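Local coordinates for DNA ligase D 3'-phosphoesterase domain-containing protein (Methanocella paludicola, PDB 5DMP) that probably removes phosphate and ribonucleoside groups from the 3' ends of broken DNA during archaeal non-homologous end joining, at residues I5-K10 with D19-M24; V27-A32 with T50-I55; V76-T81 with E111-K116; T59-I64 with P153-T158. One frame throughout, in Å; residues are numbered along the deposited sequence.

Interaction 1. Residues I5-K10 with D19-M24; sequences IYVIQK and DLRLEM. With VN4 (oxido(dioxo)vanadium), chain J.
Q9 and R21 meet, beside the vanadate pocket, in an antiparallel beta hairpin whose strands 5-10 and 19-24 run 4.8 Å apart at 164°. V7 pairs with R21 and Q9 with D19 as hydrogen-bonded pairs; Y6 with L22 and I8 with L20 are non-hydrogen-bonded. On the apolar face L20 is the bump: its CD1 sits in the notch between Y6 and I8, 3.7 Å from Y6 CE1, at the edge of the tyrosine ring, and equally close to I8 CG1. L22 CD2 touches Y6 CB further along. On the opposite face V7 CG1 packs against the start of the arginine chain, 3.6 Å from R21 CB and close to CG. E23 stretches out past I5, its extended chain carrying OE1 to the I5 N-H; H3 bonds the same oxygen. D19, hydrogen-bonded to H11, and R21 both line the vanadate site. Q9, held at NE2 by Y57 and F60, offers its carbonyl to the arginine's edge, the amide and guanidinium planes 85° apart. The grip is side-on: R21 NE reaches Q9 OE1 at 2.7 Å, almost straight along the C=O, and R21 NH2 reaches it at 3.1 Å, more bent and from above the amide carbonyl plane.

Interaction 2. Residues V27-A32 with T50-I55; sequences VLKSWA and TEDHPI. With VN4 (oxido(dioxo)vanadium), chain J.
K29 and D52 form a salt bridge, NZ to OD1 at 2.9 Å. The lysine begins by pointing away from strand 50-53, but bends at chi2 and chi3, both near -60°, bring its tail back alongside the aspartate, and NZ meets OD1 on the syn side, somewhat out of the carboxylate plane. That same OD1 accepts from a water which also donates to T50 O and accepts from S30 N, bridging the two strands beside the direct T50 N to S30 O bond. V27 CG2 lies over a face of the carboxylate, 3.6 Å from D52 OD2.

The two strands, 27-32 and the weakly bonded 50-53, belong to an antiparallel hairpin of the central sheet; their axes are 4.7 Å apart and L28 with H53 is a hydrogen-bonded pair. L28 spreads over the exit of the second strand, CD1 3.3 Å from P54 O and CD2 against I55 CG1, the side chains crossing at about a right angle. S30 tucks its CB against T50 OG1, and its OG turns back to L28 O at 3.0 Å, from the face of that carbonyl opposite to H53 N. S30 OG also receives R21 NH1, so it is second-shell to the vanadate pocket.

H53 has its CG beside the backbone N (chi1 -82°), which lets ND1 donate to E51 O at 2.7 Å. E51 O lies near the imidazole plane, while ND1 approaches from above the carbonyl plane. This bond helps to fix the ring's rotation; at its far edge NE2 donates to vanadate O1 at 2.7 Å (N-H...O 177°).

Interaction 3. Residues V76-T81 with E111-K116; sequences VWDIGT and EGKKLK
K114 lies across the indole of W77, and the two side chains cross obliquely. Its NZ stands over the five-membered ring, 3.2 Å from the centroid and 10° off the normal, a cation-pi contact; its CD covers the six-membered ring as a CH-pi contact. The same NZ donates to W77 O at 2.8 Å, in the carbonyl plane and on a lone pair. An extended chain beyond CG carries the ammonium this far, and NZ also donates to D154 O and A152 O.

Next to the tryptophan, D78 has its CG anti to the backbone N (chi1 -166°), which directs the carboxylate into the 112-115 turn. OD1 accepts K113 N at 2.8 Å through its syn lone pair, and OD2 takes L115 N at 2.9 Å from above the carboxylate plane; K114 N adds weak bonds to both oxygens. Three successive N-H groups thus converge on one carboxylate, which probably stabilises its negative charge. Y6 OH gives OD2 a further donor from the adjacent strand.

At the other end T81 and E111 form a hydrogen-bonded antiparallel pair, reinforced by T81 OG1 donating to E111 OE1 at 2.6 Å. The glutamate's OE2 meets R83, and a water spans T81 OG1 and E111 O. G80 CA makes a CA-H...O contact of 3.2 Å with E111 O, beside the T81 N bond to that oxygen.

Strand 72-84 bulges here: W77 and D78 together sit opposite the single residue I8, a classic beta bulge. Strand 72-84 pairs with strands 5-12, 62-64 and 105-111, and the 111-116 segment leads on to strand 118-123.

Interaction 4. Residues T59-I64 with P153-T158; sequences TFEGVI and PDSVLT. With EDO (1,2-ethanediol), chain C; EDO (1,2-ethanediol), chain B.
E61 meets S155 and T158 across two backbones that stay well apart, the nearest pair of CA atoms, T59 and L157, being 7.8 Å from each other, so side chains make the contact. E61 reaches over with its CG anti to the backbone N (chi1 174°) and an extended chain, ending in a carboxylate gripped by two hydroxyls. S155 OG donates to OE1 at 2.6 Å, and T158 OG1 donates to OE2 at 2.7 Å. Each hydroxyl uses the syn lone pair of its own oxygen, so both approach from the inner side of the carboxylate. T158 CG2 also rests near E61 OE2, at 3.3 Å.

S155 OG has a second task. It accepts T158 N at 2.9 Å with an N-H...O angle of 157°, an ST motif that closes the 155-158 turn and brings the two hydroxyl groups together; L157 N adds a weak bond. Beside this polar pair, L157 CD1 lies against T59 O and T59 CB, the latter at 3.9 Å. A 1,2-ethanediol, probably from the crystallisation liquor, donates to S155 O.

The contact ties the loop between helices 148-151 and 162-167 to the approach to strand 62-64. V76 N of strand 72-84 donates to E61 OE1, and R160 forms a salt bridge with E61 OE2. R160 also bonds T158 OG1, so the arginine meets both the hydroxyl and the carboxylate. With a hydroxyl on each oxygen, a backbone N-H and an arginine around it, the carboxylate is probably stabilised as the anion and its rotation restrained.

Interaction 1 is the buried centre of the four, interactions 2 and 3 are partly buried, and interaction 4 lies at the surface. Interactions 1 and 2 follow one another through neighbouring strands 16-24 and 27-33, and both touch the vanadate. Interaction 3 adjoins interaction 1 on its other side through strands 5-12 and 72-84, but stays about 7 Å from interaction 2 at the nearest atoms. It is nested within the chain loop closed by interaction 4. Regular backbone pairing dominates interaction 1 and thins out in interaction 2, whereas in interactions 3 and 4 carboxylates gather donors from irregular loops: backbone N-H groups in 76-81 with 111-116, hydroxyls in 59-64 with 153-158.

Interaction 1. Residues I5-K10 with D19-M24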
# COMPACT_ATOMS: atom_id res chain seq x y z
N ILE A 5 2.93 7.08 8.71
CA ILE A 5 1.80 6.23 8.39
C ILE A 5 2.06 5.37 7.15
O ILE A 5 2.59 5.85 6.15
CB ILE A 5 0.57 7.13 8.13
CG1 ILE A 5 0.04 7.64 9.46
CG2 ILE A 5 -0.62 6.42 7.43
CD1 ILE A 5 -0.75 8.90 9.15
N TYR A 6 1.60 4.11 7.24
CA TYR A 6 1.39 3.18 6.08
C TYR A 6 -0.11 2.87 6.15
O TYR A 6 -0.70 2.64 7.26
CB TYR A 6 2.26 1.92 6.34
CG TYR A 6 1.56 0.66 5.95
CD1 TYR A 6 1.33 0.38 4.58
CD2 TYR A 6 1.12 -0.24 6.92
CE1 TYR A 6 0.64 -0.77 4.18
CE2 TYR A 6 0.41 -1.42 6.54
CZ TYR A 6 0.19 -1.68 5.18
OH TYR A 6 -0.49 -2.85 4.82
N VAL A 7 -0.78 2.90 5.00
CA VAL A 7 -2.19 2.48 4.94
C VAL A 7 -2.45 1.82 3.58
O VAL A 7 -1.82 2.19 2.57
CB VAL A 7 -3.12 3.73 5.14
CG1 VAL A 7 -2.81 4.84 4.10
CG2 VAL A 7 -4.62 3.31 5.16
N ILE A 8 -3.37 0.87 3.56
CA ILE A 8 -3.91 0.37 2.32
C ILE A 8 -5.42 0.52 2.44
O ILE A 8 -6.05 0.01 3.43
CB ILE A 8 -3.59 -1.15 2.10
CG1 ILE A 8 -2.05 -1.29 1.80
CG2 ILE A 8 -4.47 -1.66 0.92
CD1 ILE A 8 -1.49 -2.74 1.62
N GLN A 9 -6.01 1.15 1.44
CA GLN A 9 -7.48 1.19 1.38
C GLN A 9 -7.91 0.25 0.27
O GLN A 9 -7.30 0.22 -0.81
CB GLN A 9 -7.95 2.60 1.13
CG GLN A 9 -7.96 3.40 2.46
CD GLN A 9 -7.71 4.87 2.31
OE1 GLN A 9 -6.80 5.33 1.61
NE2 GLN A 9 -8.50 5.67 3.06
N LYS A 10 -8.94 -0.54 0.55
CA LYS A 10 -9.53 -1.42 -0.48
C LYS A 10 -10.66 -0.59 -1.09
O LYS A 10 -11.50 0.03 -0.37
CB LYS A 10 -10.02 -2.75 0.15
CG LYS A 10 -10.58 -3.73 -0.90
CD LYS A 10 -10.96 -5.05 -0.19
CE LYS A 10 -11.56 -6.07 -1.19
NZ LYS A 10 -11.96 -7.27 -0.38
N ASP A 19 -5.40 0.75 -2.72
CA ASP A 19 -4.55 1.94 -2.80
C ASP A 19 -3.58 1.82 -1.67
O ASP A 19 -3.97 1.79 -0.48
CB ASP A 19 -5.39 3.19 -2.61
CG ASP A 19 -6.33 3.40 -3.78
OD1 ASP A 19 -5.76 3.52 -4.88
OD2 ASP A 19 -7.57 3.38 -3.58
N LEU A 20 -2.30 1.78 -2.01
CA LEU A 20 -1.27 1.77 -1.00
C LEU A 20 -0.74 3.20 -0.77
O LEU A 20 -0.47 3.91 -1.74
CB LEU A 20 -0.04 0.95 -1.53
CG LEU A 20 1.24 1.10 -0.74
CD1 LEU A 20 1.10 0.39 0.66
CD2 LEU A 20 2.34 0.39 -1.56
N ARG A 21 -0.53 3.59 0.50
CA ARG A 21 0.02 4.98 0.70
C ARG A 21 1.04 4.98 1.79
O ARG A 21 0.97 4.24 2.80
CB ARG A 21 -1.16 5.97 1.10
CG ARG A 21 -2.46 5.68 0.42
CD ARG A 21 -3.49 6.86 0.79
NE ARG A 21 -4.79 6.50 0.26
CZ ARG A 21 -5.22 6.68 -0.98
NH1 ARG A 21 -4.45 7.26 -1.92
NH2 ARG A 21 -6.39 6.28 -1.31
N LEU A 22 2.07 5.78 1.60
CA LEU A 22 3.09 5.86 2.60
C LEU A 22 3.34 7.37 2.88
O LEU A 22 3.57 8.16 1.93
CB LEU A 22 4.45 5.31 2.07
CG LEU A 22 4.42 3.80 1.71
CD1 LEU A 22 5.75 3.48 1.00
CD2 LEU A 22 4.26 2.98 3.00
N GLU A 23 3.41 7.70 4.15
CA GLU A 23 3.67 9.13 4.53
C GLU A 23 5.09 9.54 4.27
O GLU A 23 6.04 8.91 4.82
CB GLU A 23 3.36 9.27 5.98
CG GLU A 23 3.60 10.73 6.45
CD GLU A 23 3.34 10.93 7.94
OE1 GLU A 23 2.83 10.02 8.65
OE2 GLU A 23 3.61 12.06 8.39
N MET A 24 5.27 10.59 3.46
CA MET A 24 6.57 11.28 3.40
C MET A 24 6.41 12.72 2.93
O MET A 24 5.43 13.05 2.21
CB MET A 24 7.55 10.54 2.48
CG MET A 24 7.04 10.11 1.11
SD MET A 24 8.15 9.00 0.16
CE MET A 24 7.44 7.36 0.32
V VN4 J . -8.74 7.79 -3.62
O1 VN4 J . -9.07 9.67 -3.50
O2 VN4 J . -10.03 6.90 -2.49
O3 VN4 J . -7.34 7.09 -4.69

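Interaction 2. Residues V27-A32 with T50-I55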
# COMPACT_ATOMS: atom_id res chain seq x y z
N VAL A 27 2.83 14.38 3.18
CA VAL A 27 1.60 13.93 2.48
C VAL A 27 1.63 12.38 2.45
O VAL A 27 2.62 11.81 2.87
CB VAL A 27 1.52 14.42 1.02
CG1 VAL A 27 1.40 15.97 0.97
CG2 VAL A 27 2.67 13.90 0.17
N LEU A 28 0.60 11.77 1.88
CA LEU A 28 0.61 10.31 1.69
C LEU A 28 0.89 10.09 0.19
O LEU A 28 0.04 10.35 -0.67
CB LEU A 28 -0.82 9.78 2.02
CG LEU A 28 -1.18 9.93 3.51
CD1 LEU A 28 -2.58 9.31 3.79
CD2 LEU A 28 -0.19 9.34 4.49
N LYS A 29 2.10 9.62 -0.15
CA LYS A 29 2.41 9.21 -1.51
C LYS A 29 1.64 7.92 -1.81
O LYS A 29 1.63 7.03 -0.96
CB LYS A 29 3.95 8.92 -1.63
CG LYS A 29 4.92 10.03 -1.22
CD LYS A 29 4.70 11.31 -2.05
CE LYS A 29 4.92 11.07 -3.52
NZ LYS A 29 4.85 12.43 -4.16
N SER A 30 1.01 7.82 -2.99
CA SER A 30 -0.06 6.85 -3.17
C SER A 30 0.21 6.07 -4.46
O SER A 30 0.67 6.63 -5.45
CB SER A 30 -1.40 7.55 -3.27
OG SER A 30 -1.64 8.20 -2.00
N TRP A 31 -0.23 4.82 -4.48
CA TRP A 31 -0.20 3.99 -5.68
C TRP A 31 -1.47 3.18 -5.71
O TRP A 31 -1.95 2.68 -4.66
CB TRP A 31 0.97 2.99 -5.59
CG TRP A 31 2.38 3.53 -5.67
CD1 TRP A 31 3.21 3.52 -6.81
CD2 TRP A 31 3.18 4.08 -4.61
NE1 TRP A 31 4.44 4.05 -6.48
CE2 TRP A 31 4.46 4.41 -5.16
CE3 TRP A 31 2.95 4.35 -3.24
CZ2 TRP A 31 5.50 4.97 -4.37
CZ3 TRP A 31 3.94 4.93 -2.48
CH2 TRP A 31 5.22 5.28 -3.06
N ALA A 32 -2.01 2.95 -6.91
CA ALA A 32 -3.13 2.02 -7.04
C ALA A 32 -2.56 0.64 -7.35
O ALA A 32 -1.77 0.49 -8.29
CB ALA A 32 -4.07 2.47 -8.16
N THR A 50 -0.59 7.48 -7.99
CA THR A 50 -1.78 8.31 -8.05
C THR A 50 -1.47 9.59 -7.31
O THR A 50 -0.34 9.85 -6.86
CB THR A 50 -3.03 7.59 -7.47
OG1 THR A 50 -2.77 7.26 -6.10
CG2 THR A 50 -3.30 6.29 -8.24
N GLU A 51 -2.47 10.43 -7.15
CA GLU A 51 -2.24 11.70 -6.51
C GLU A 51 -1.81 11.59 -5.08
O GLU A 51 -2.38 10.76 -4.29
CB GLU A 51 -3.61 12.43 -6.42
CG GLU A 51 -4.08 13.13 -7.63
CD GLU A 51 -3.06 14.08 -8.19
OE1 GLU A 51 -2.66 15.05 -7.50
OE2 GLU A 51 -2.67 13.84 -9.35
N ASP A 52 -0.97 12.52 -4.65
CA ASP A 52 -0.70 12.63 -3.23
C ASP A 52 -1.99 12.90 -2.46
O ASP A 52 -2.87 13.60 -2.98
CB ASP A 52 0.23 13.81 -2.91
CG ASP A 52 1.62 13.64 -3.48
OD1 ASP A 52 1.96 12.56 -4.04
OD2 ASP A 52 2.36 14.62 -3.34
N HIS A 53 -2.12 12.33 -1.27
CA HIS A 53 -3.34 12.51 -0.42
C HIS A 53 -2.93 13.18 0.88
O HIS A 53 -1.81 13.06 1.32
CB HIS A 53 -4.05 11.17 -0.16
CG HIS A 53 -4.94 10.76 -1.29
ND1 HIS A 53 -4.47 10.52 -2.58
CD2 HIS A 53 -6.28 10.63 -1.35
CE1 HIS A 53 -5.49 10.22 -3.36
NE2 HIS A 53 -6.60 10.27 -2.64
N PRO A 54 -3.88 13.89 1.54
CA PRO A 54 -3.58 14.44 2.84
C PRO A 54 -3.42 13.30 3.91
O PRO A 54 -4.08 12.27 3.82
CB PRO A 54 -4.84 15.30 3.17
CG PRO A 54 -5.95 14.74 2.32
CD PRO A 54 -5.28 14.08 1.10
N ILE A 55 -2.58 13.53 4.88
CA ILE A 55 -2.34 12.56 5.99
C ILE A 55 -3.65 12.11 6.63
O ILE A 55 -3.81 10.92 6.89
CB ILE A 55 -1.33 13.11 7.00
CG1 ILE A 55 0.08 13.03 6.39
CG2 ILE A 55 -1.39 12.32 8.33
CD1 ILE A 55 1.08 13.87 7.14
V VN4 J . -8.74 7.79 -3.62
O1 VN4 J . -9.07 9.67 -3.50
O2 VN4 J . -10.03 6.90 -2.49
O3 VN4 J . -7.34 7.09 -4.69
O HOH W 1 1.40 10.13 -4.69

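Interaction 3. Residues V76-T81 with E111-K116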
# COMPACT_ATOMS: atom_id res chain seq x y z
N VAL A 76 -10.77 0.97 4.93
CA VAL A 76 -9.40 1.03 5.43
C VAL A 76 -9.05 -0.41 5.69
O VAL A 76 -9.50 -1.03 6.66
CB VAL A 76 -9.24 1.92 6.70
CG1 VAL A 76 -7.79 1.83 7.18
CG2 VAL A 76 -9.57 3.38 6.29
N TRP A 77 -8.28 -0.97 4.77
CA TRP A 77 -8.02 -2.39 4.72
C TRP A 77 -6.84 -2.79 5.61
O TRP A 77 -6.85 -3.88 6.18
CB TRP A 77 -7.90 -2.83 3.21
CG TRP A 77 -7.69 -4.33 3.02
CD1 TRP A 77 -8.66 -5.30 2.80
CD2 TRP A 77 -6.40 -5.04 3.01
NE1 TRP A 77 -8.03 -6.56 2.63
CE2 TRP A 77 -6.68 -6.42 2.80
CE3 TRP A 77 -5.07 -4.62 3.19
CZ2 TRP A 77 -5.64 -7.39 2.73
CZ3 TRP A 77 -4.02 -5.58 3.12
CH2 TRP A 77 -4.35 -6.97 2.91
N ASP A 78 -5.79 -1.95 5.74
CA ASP A 78 -4.75 -2.21 6.71
C ASP A 78 -4.16 -0.85 7.05
O ASP A 78 -4.26 0.08 6.25
CB ASP A 78 -3.60 -3.08 6.12
CG ASP A 78 -2.69 -3.63 7.20
OD1 ASP A 78 -3.07 -3.61 8.41
OD2 ASP A 78 -1.53 -4.12 6.93
N ILE A 79 -3.63 -0.71 8.24
CA ILE A 79 -3.05 0.59 8.63
C ILE A 79 -1.97 0.31 9.71
O ILE A 79 -1.97 -0.71 10.43
CB ILE A 79 -4.16 1.56 9.15
CG1 ILE A 79 -3.63 3.02 9.17
CG2 ILE A 79 -4.64 1.07 10.55
CD1 ILE A 79 -4.75 4.06 9.27
N GLY A 80 -1.00 1.19 9.79
CA GLY A 80 0.03 1.10 10.82
C GLY A 80 1.09 2.13 10.46
O GLY A 80 0.78 3.26 10.06
N THR A 81 2.33 1.74 10.61
CA THR A 81 3.45 2.62 10.35
C THR A 81 4.46 1.82 9.53
O THR A 81 4.18 0.65 9.17
CB THR A 81 4.13 3.07 11.70
OG1 THR A 81 4.54 1.92 12.45
CG2 THR A 81 3.12 3.88 12.59
N GLU A 111 4.61 -2.12 9.25
CA GLU A 111 4.08 -2.54 10.56
C GLU A 111 2.57 -2.34 10.56
O GLU A 111 2.01 -1.35 11.12
CB GLU A 111 4.73 -1.67 11.65
CG GLU A 111 6.26 -1.80 11.63
CD GLU A 111 6.99 -0.66 12.33
OE1 GLU A 111 6.71 0.56 12.07
OE2 GLU A 111 7.90 -0.97 13.12
N GLY A 112 1.89 -3.25 9.93
CA GLY A 112 0.45 -3.20 9.84
C GLY A 112 -0.21 -4.28 10.72
O GLY A 112 0.48 -5.01 11.49
N LYS A 113 -1.52 -4.43 10.56
CA LYS A 113 -2.24 -5.53 11.18
C LYS A 113 -2.31 -6.70 10.22
O LYS A 113 -2.37 -7.86 10.67
CB LYS A 113 -3.67 -5.12 11.58
CG LYS A 113 -3.71 -3.86 12.45
CD LYS A 113 -3.22 -4.10 13.88
CE LYS A 113 -4.39 -4.11 14.86
NZ LYS A 113 -4.00 -4.89 16.06
N LYS A 114 -2.30 -6.44 8.92
CA LYS A 114 -2.38 -7.53 7.96
C LYS A 114 -1.02 -7.83 7.32
O LYS A 114 -0.66 -9.02 7.09
CB LYS A 114 -3.44 -7.33 6.90
CG LYS A 114 -4.89 -7.22 7.51
CD LYS A 114 -5.90 -6.98 6.41
CE LYS A 114 -7.32 -6.75 7.00
NZ LYS A 114 -8.25 -6.31 5.92
N LEU A 115 -0.30 -6.77 6.97
CA LEU A 115 1.05 -6.88 6.41
C LEU A 115 2.06 -6.50 7.45
O LEU A 115 1.95 -5.44 8.10
CB LEU A 115 1.19 -5.93 5.19
CG LEU A 115 0.32 -6.05 3.95
CD1 LEU A 115 0.98 -5.21 2.86
CD2 LEU A 115 0.26 -7.56 3.55
N LYS A 116 3.04 -7.37 7.68
CA LYS A 116 4.07 -7.07 8.68
C LYS A 116 5.31 -7.64 8.18
O LYS A 116 5.57 -8.84 8.37
CB LYS A 116 3.89 -7.79 10.03
CG LYS A 116 2.54 -7.88 10.67
CD LYS A 116 2.75 -8.33 12.14
CE LYS A 116 1.43 -8.70 12.81
NZ LYS A 116 0.66 -7.49 13.24
O HOH W 2 2.22 0.38 13.67

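Interaction 4. Residues T59-I64 with P153-T158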
# COMPACT_ATOMS: atom_id res chain seq x y z
N THR A 59 -7.49 7.41 7.49
CA THR A 59 -8.59 6.70 8.19
C THR A 59 -9.94 6.97 7.51
O THR A 59 -10.98 6.68 8.11
CB THR A 59 -8.64 7.09 9.70
OG1 THR A 59 -8.78 8.51 9.76
CG2 THR A 59 -7.31 6.76 10.37
N PHE A 60 -9.96 7.47 6.27
CA PHE A 60 -11.22 7.65 5.57
C PHE A 60 -11.80 6.28 5.19
O PHE A 60 -11.11 5.50 4.48
CB PHE A 60 -11.08 8.49 4.27
CG PHE A 60 -12.35 8.55 3.50
CD1 PHE A 60 -13.51 9.08 4.11
CD2 PHE A 60 -12.48 7.88 2.29
CE1 PHE A 60 -14.73 9.10 3.42
CE2 PHE A 60 -13.69 7.91 1.62
CZ PHE A 60 -14.81 8.50 2.18
N GLU A 61 -13.03 5.98 5.65
CA GLU A 61 -13.71 4.74 5.26
C GLU A 61 -15.14 5.15 5.01
O GLU A 61 -15.72 5.75 5.92
CB GLU A 61 -13.64 3.75 6.46
CG GLU A 61 -14.45 2.49 6.21
CD GLU A 61 -13.99 1.37 7.13
OE1 GLU A 61 -12.88 0.86 6.93
OE2 GLU A 61 -14.79 0.99 8.06
N GLY A 62 -15.70 4.92 3.82
CA GLY A 62 -17.07 5.45 3.53
C GLY A 62 -17.27 5.47 2.02
O GLY A 62 -16.63 4.71 1.30
N VAL A 63 -18.09 6.37 1.51
CA VAL A 63 -18.49 6.30 0.12
C VAL A 63 -18.22 7.65 -0.52
O VAL A 63 -18.54 8.68 0.07
CB VAL A 63 -20.00 6.00 0.01
CG1 VAL A 63 -20.49 6.15 -1.43
CG2 VAL A 63 -20.30 4.59 0.57
N ILE A 64 -17.61 7.61 -1.71
CA ILE A 64 -17.37 8.83 -2.54
C ILE A 64 -18.36 8.76 -3.71
O ILE A 64 -18.57 7.67 -4.27
CB ILE A 64 -15.92 8.93 -2.98
CG1 ILE A 64 -15.04 9.18 -1.72
CG2 ILE A 64 -15.75 10.12 -3.98
CD1 ILE A 64 -13.55 9.16 -2.00
N PRO A 153 -10.44 -9.96 4.47
CA PRO A 153 -11.01 -9.07 3.51
C PRO A 153 -11.61 -7.81 4.10
O PRO A 153 -11.97 -6.93 3.35
CB PRO A 153 -12.11 -9.94 2.83
CG PRO A 153 -12.48 -10.97 3.88
CD PRO A 153 -11.30 -11.15 4.77
N ASP A 154 -11.72 -7.73 5.44
CA ASP A 154 -12.59 -6.71 6.04
C ASP A 154 -11.83 -5.52 6.67
O ASP A 154 -10.60 -5.56 6.81
CB ASP A 154 -13.64 -7.32 7.02
CG ASP A 154 -14.49 -8.38 6.33
OD1 ASP A 154 -14.78 -8.19 5.11
OD2 ASP A 154 -14.77 -9.44 6.97
N SER A 155 -12.59 -4.51 7.06
CA SER A 155 -11.97 -3.25 7.59
C SER A 155 -11.17 -3.51 8.84
O SER A 155 -11.66 -4.11 9.81
CB SER A 155 -13.04 -2.17 7.83
OG SER A 155 -12.51 -1.14 8.60
N VAL A 156 -9.94 -3.01 8.83
CA VAL A 156 -9.07 -3.04 10.01
C VAL A 156 -9.60 -2.04 11.04
O VAL A 156 -9.35 -2.19 12.25
CB VAL A 156 -7.59 -2.77 9.56
CG1 VAL A 156 -7.31 -1.31 9.27
CG2 VAL A 156 -6.62 -3.32 10.53
N LEU A 157 -10.34 -1.03 10.60
CA LEU A 157 -10.85 -0.01 11.57
C LEU A 157 -12.16 -0.44 12.25
O LEU A 157 -12.38 -0.16 13.44
CB LEU A 157 -11.13 1.35 10.88
CG LEU A 157 -9.78 2.06 10.49
CD1 LEU A 157 -10.10 3.44 9.96
CD2 LEU A 157 -8.79 2.17 11.62
N THR A 158 -13.05 -1.06 11.49
CA THR A 158 -14.39 -1.34 12.01
C THR A 158 -14.80 -2.80 11.93
O THR A 158 -15.88 -3.18 12.45
CB THR A 158 -15.45 -0.55 11.23
OG1 THR A 158 -15.42 -0.94 9.84
CG2 THR A 158 -15.22 0.95 11.32
C1 EDO C . -9.45 -7.42 9.67
O1 EDO C . -8.57 -6.87 10.68
C2 EDO C . -10.88 -7.31 10.18
O2 EDO C . -10.82 -6.52 11.37
C1 EDO B . -17.73 -8.33 1.07
O1 EDO B . -18.79 -7.32 1.00
C2 EDO B . -16.33 -7.77 0.84
O2 EDO B . -15.78 -7.09 2.01